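Yeast glycogen phosphorylase (Saccharomyces cerevisiae, PDB 1YGP) is a member of the carbohydrate phosphorylase family, a large GT-B protein that carries bound pyridoxal-5'-phosphate between its two sheet-based halves. Local coordinates at residues Val570-Asn573 and Asn574-Leu578; Asn672-Ala675 and Asp676-Asn680. One frame throughout, in Å; residues are numbered along the deposited sequence.

Interaction 1: Val570-Asn573 and Asn574-Leu578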
loop_
_atom_site.group_PDB
_atom_site.type_symbol
_atom_site.label_atom_id
_atom_site.label_comp_id
_atom_site.label_asym_id
_atom_site.label_seq_id
_atom_site.Cartn_x
_atom_site.Cartn_y
_atom_site.Cartn_z
ATOM N N VAL A 570 -10.281 -13.482 -40.167
ATOM C CA VAL A 570 -9.545 -12.958 -39.013
ATOM C C VAL A 570 -10.350 -11.750 -38.475
ATOM O O VAL A 570 -10.861 -11.714 -37.350
ATOM C CB VAL A 570 -8.105 -12.544 -39.483
ATOM C CG1 VAL A 570 -7.311 -12.034 -38.312
ATOM C CG2 VAL A 570 -7.332 -13.726 -40.043
ATOM N N LYS A 571 -10.626 -10.802 -39.361
ATOM C CA LYS A 571 -11.317 -9.592 -38.988
ATOM C C LYS A 571 -12.707 -9.877 -38.452
ATOM O O LYS A 571 -13.150 -9.166 -37.553
ATOM C CB LYS A 571 -11.315 -8.682 -40.237
ATOM C CG LYS A 571 -11.978 -7.299 -40.130
ATOM C CD LYS A 571 -11.439 -6.362 -39.070
ATOM C CE LYS A 571 -10.108 -5.810 -39.506
ATOM N NZ LYS A 571 -9.564 -4.904 -38.516
ATOM N N LEU A 572 -13.394 -10.934 -38.898
ATOM C CA LEU A 572 -14.740 -11.268 -38.408
ATOM C C LEU A 572 -14.628 -11.791 -36.980
ATOM O O LEU A 572 -15.377 -11.368 -36.091
ATOM C CB LEU A 572 -15.400 -12.336 -39.349
ATOM C CG LEU A 572 -16.873 -12.846 -39.296
ATOM C CD1 LEU A 572 -17.024 -13.918 -38.250
ATOM C CD2 LEU A 572 -17.819 -11.716 -38.962
ATOM N N ASN A 573 -13.654 -12.661 -36.695
ATOM C CA ASN A 573 -13.492 -13.198 -35.351
ATOM C C ASN A 573 -13.122 -12.060 -34.424
ATOM O O ASN A 573 -13.703 -11.958 -33.340
ATOM C CB ASN A 573 -12.400 -14.269 -35.298
ATOM C CG ASN A 573 -12.603 -15.438 -36.271
ATOM O OD1 ASN A 573 -11.632 -15.995 -36.792
ATOM N ND2 ASN A 573 -13.825 -15.883 -36.573
ATOM N N ASN A 574 -12.255 -11.134 -34.860
ATOM C CA ASN A 574 -11.902 -9.953 -34.068
ATOM C C ASN A 574 -13.093 -9.079 -33.749
ATOM O O ASN A 574 -13.177 -8.499 -32.656
ATOM C CB ASN A 574 -10.907 -9.050 -34.749
ATOM C CG ASN A 574 -9.483 -9.564 -34.701
ATOM O OD1 ASN A 574 -9.103 -10.455 -33.948
ATOM N ND2 ASN A 574 -8.622 -9.014 -35.535
ATOM N N LYS A 575 -14.045 -9.000 -34.687
ATOM C CA LYS A 575 -15.273 -8.264 -34.445
ATOM C C LYS A 575 -16.102 -8.932 -33.358
ATOM O O LYS A 575 -16.660 -8.250 -32.487
ATOM C CB LYS A 575 -16.098 -8.146 -35.735
ATOM C CG LYS A 575 -15.615 -6.938 -36.532
ATOM C CD LYS A 575 -16.668 -6.434 -37.485
ATOM C CE LYS A 575 -16.359 -6.846 -38.900
ATOM N NZ LYS A 575 -17.456 -6.440 -39.760
ATOM N N ILE A 576 -16.099 -10.268 -33.340
ATOM C CA ILE A 576 -16.828 -11.022 -32.333
ATOM C C ILE A 576 -16.262 -10.698 -30.967
ATOM O O ILE A 576 -17.072 -10.482 -30.063
ATOM C CB ILE A 576 -16.733 -12.553 -32.610
ATOM C CG1 ILE A 576 -17.622 -12.881 -33.801
ATOM C CG2 ILE A 576 -17.122 -13.371 -31.366
ATOM C CD1 ILE A 576 -17.325 -14.280 -34.398
ATOM N N ARG A 577 -14.933 -10.625 -30.796
ATOM C CA ARG A 577 -14.362 -10.288 -29.495
ATOM C C ARG A 577 -14.929 -8.974 -29.001
ATOM O O ARG A 577 -15.405 -8.925 -27.867
ATOM C CB ARG A 577 -12.865 -10.043 -29.461
ATOM C CG ARG A 577 -11.892 -11.110 -29.897
ATOM C CD ARG A 577 -10.504 -10.748 -29.353
ATOM N NE ARG A 577 -10.054 -9.447 -29.812
ATOM C CZ ARG A 577 -8.771 -9.181 -30.054
ATOM N NH1 ARG A 577 -7.823 -10.098 -29.884
ATOM N NH2 ARG A 577 -8.444 -7.970 -30.504
ATOM N N LEU A 578 -14.932 -7.918 -29.830
ATOM C CA LEU A 578 -15.421 -6.618 -29.424
ATOM C C LEU A 578 -16.879 -6.717 -29.011
ATOM O O LEU A 578 -17.259 -6.194 -27.960
ATOM C CB LEU A 578 -15.284 -5.621 -30.564
ATOM C CG LEU A 578 -15.829 -4.222 -30.276
ATOM C CD1 LEU A 578 -15.030 -3.602 -29.146
ATOM C CD2 LEU A 578 -15.791 -3.383 -31.531
#

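Interaction 2: Asn672-Ala675 and Asp676-Asn680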
loop_
_atom_site.group_PDB
_atom_site.type_symbol
_atom_site.label_atom_id
_atom_site.label_comp_id
_atom_site.label_asym_id
_atom_site.label_seq_id
_atom_site.Cartn_x
_atom_site.Cartn_y
_atom_site.Cartn_z
ATOM N N ASN A 672 -24.572 9.543 -26.211
ATOM C CA ASN A 672 -25.390 8.626 -25.422
ATOM C C ASN A 672 -26.881 8.751 -25.680
ATOM O O ASN A 672 -27.614 7.759 -25.725
ATOM C CB ASN A 672 -25.101 8.844 -23.941
ATOM C CG ASN A 672 -23.747 8.259 -23.559
ATOM O OD1 ASN A 672 -23.459 7.097 -23.852
ATOM N ND2 ASN A 672 -22.873 9.009 -22.899
ATOM N N CYS A 673 -27.327 9.967 -25.927
ATOM C CA CYS A 673 -28.696 10.205 -26.306
ATOM C C CYS A 673 -29.012 9.622 -27.695
ATOM O O CYS A 673 -30.019 8.912 -27.899
ATOM C CB CYS A 673 -28.943 11.693 -26.288
ATOM S SG CYS A 673 -28.785 12.391 -24.621
ATOM N N VAL A 674 -28.158 9.891 -28.695
ATOM C CA VAL A 674 -28.342 9.352 -30.034
ATOM C C VAL A 674 -28.442 7.839 -29.907
ATOM O O VAL A 674 -29.402 7.253 -30.398
ATOM C CB VAL A 674 -27.146 9.736 -30.916
ATOM C CG1 VAL A 674 -27.218 9.045 -32.277
ATOM C CG2 VAL A 674 -27.155 11.239 -31.103
ATOM N N ALA A 675 -27.526 7.211 -29.165
ATOM C CA ALA A 675 -27.533 5.771 -28.976
ATOM C C ALA A 675 -28.825 5.287 -28.359
ATOM O O ALA A 675 -29.346 4.258 -28.791
ATOM C CB ALA A 675 -26.400 5.333 -28.069
ATOM N N ASP A 676 -29.404 6.009 -27.403
ATOM C CA ASP A 676 -30.658 5.565 -26.840
ATOM C C ASP A 676 -31.832 5.622 -27.778
ATOM O O ASP A 676 -32.671 4.736 -27.672
ATOM C CB ASP A 676 -31.013 6.356 -25.595
ATOM C CG ASP A 676 -30.383 5.761 -24.340
ATOM O OD1 ASP A 676 -30.044 4.570 -24.326
ATOM O OD2 ASP A 676 -30.243 6.495 -23.361
ATOM N N ILE A 677 -31.945 6.568 -28.704
ATOM C CA ILE A 677 -33.073 6.619 -29.637
ATOM C C ILE A 677 -32.894 5.618 -30.788
ATOM O O ILE A 677 -33.750 4.758 -31.022
ATOM C CB ILE A 677 -33.180 8.095 -30.104
ATOM C CG1 ILE A 677 -33.773 8.858 -28.923
ATOM C CG2 ILE A 677 -34.009 8.275 -31.364
ATOM C CD1 ILE A 677 -33.704 10.403 -29.022
ATOM N N VAL A 678 -31.731 5.647 -31.449
ATOM C CA VAL A 678 -31.405 4.808 -32.596
ATOM C C VAL A 678 -31.321 3.340 -32.214
ATOM O O VAL A 678 -31.921 2.503 -32.871
ATOM C CB VAL A 678 -30.076 5.296 -33.181
ATOM C CG1 VAL A 678 -29.629 4.396 -34.319
ATOM C CG2 VAL A 678 -30.249 6.732 -33.677
ATOM N N ASN A 679 -30.666 2.972 -31.122
ATOM C CA ASN A 679 -30.541 1.564 -30.781
ATOM C C ASN A 679 -31.859 0.914 -30.440
ATOM O O ASN A 679 -32.060 -0.299 -30.583
ATOM C CB ASN A 679 -29.631 1.345 -29.585
ATOM C CG ASN A 679 -28.149 1.576 -29.827
ATOM O OD1 ASN A 679 -27.621 1.524 -30.937
ATOM N ND2 ASN A 679 -27.405 1.856 -28.773
ATOM N N ASN A 680 -32.805 1.731 -30.001
ATOM C CA ASN A 680 -34.053 1.158 -29.553
ATOM C C ASN A 680 -35.183 1.454 -30.507
ATOM O O ASN A 680 -36.354 1.218 -30.193
ATOM C CB ASN A 680 -34.352 1.690 -28.159
ATOM C CG ASN A 680 -33.225 1.315 -27.208
ATOM O OD1 ASN A 680 -32.806 0.162 -27.105
ATOM N ND2 ASN A 680 -32.628 2.262 -26.504
#

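Interaction 1: Val570-Asn573 and Asn574-Leu578
Leu-572 and Ile-576 meet one turn apart, their side chains crossing at a slant so that CD1 of Leu-572 lies 3.9 Å from CD1 of Ile-576. Leu-572 reaches this meeting with CG swung anti to its own nitrogen (chi1 -172°), whereas Ile-576 lays CG1 back over the preceding turn, 3.5 Å from the carbonyl O of Leu-572. That same oxygen accepts the backbone N-H of Ile-576, one of four i-to-i+4 bonds here. The straightest joins Asn-574 N to Val-570 O at 2.9 Å, with 171° at the hydrogen. This i-to-i+4 pattern is that of an alpha-helix, here helix 562-584, which packs on helix 527-536 with one flank and, with a neighbouring one, on strand 601-606 of the six-stranded parallel sheet in the GT-B architecture. On the flank facing helix 527-536, Asn-574 sets OD1 over the centre of the Arg-577 guanidinium, 4.1 Å above its plane. Both groups have further partners: Asn-574 ND2 donates to Asn-526 OD1 and Pro-706 O, and Arg-577 NH2 to Ala-525 O. Lys-575 runs CG past Lys-571 O at 3.5 Å and then bends at chi3 (-104°), ending with NZ in a salt bridge to Asp-709 and a bond to Thr-600 O. Lys-571 NZ is gripped by the carbonyl oxygens of Pro-706, Ser-708 and Asn-732, whose partial negative charges probably stabilise the ammonium group.

Interaction 2: Asn672-Ala675 and Asp676-Asn680
Asn-679 folds back over Ala-675, one turn earlier, and each atom of its side chain comes near that residue. CB sits 3.0 Å from Ala-675 O, the oxygen that also accepts the backbone N-H of Asn-679. With CG held beside the backbone N (chi1 -71°), the amide carbon stays close to the same carbonyl. Its two tips then diverge: OD1 lies 3.9 Å from Ala-675 O, while ND2 comes within 3.7 Å of Ala-675 CB. Although ND2 is also near Ala-675 O, the angle is too poor for a hydrogen bond; ND2 donates one to Val-690 O on strand 688-693. This amide thus ties the C-terminal part of helix 662-678 and the residues after it to the next strand of the beta-alpha-beta unit 649-654, 662-678, 688-693. On another flank Val-674 and Val-678 run alongside each other in the same direction, CG1 of Val-674 being 4.1 Å from CG2 of Val-678; both valines also pack on helix 615-634. Asn-680 ND2 reaches back to a lone pair of Asp-676 O at 2.7 Å, in the carbonyl plane, with a bent 138° at the hydrogen.

Interactions 1 and 2 illustrate how separate helices can frame one parallel sheet. Their centres lie 24 Å apart and their nearest atoms about 13 Å, without touching. Interaction 1 packs on strand 601-606, inside the sheet, and interaction 2 on strand 688-693, at its edge. A chain segment leading through the pyridoxal-5'-phosphate pocket relates them: after strand 688-693 come Tyr-696, Asn-697, Val-698 and Ala-701, which line that pocket, while Ile-703 on helix 698-704 and Pro-706 just after it are both touched by Arg-577. Neither contact lies in the pocket itself; the side chain of Arg-577 is about 12 Å from pyridoxal-5'-phosphate.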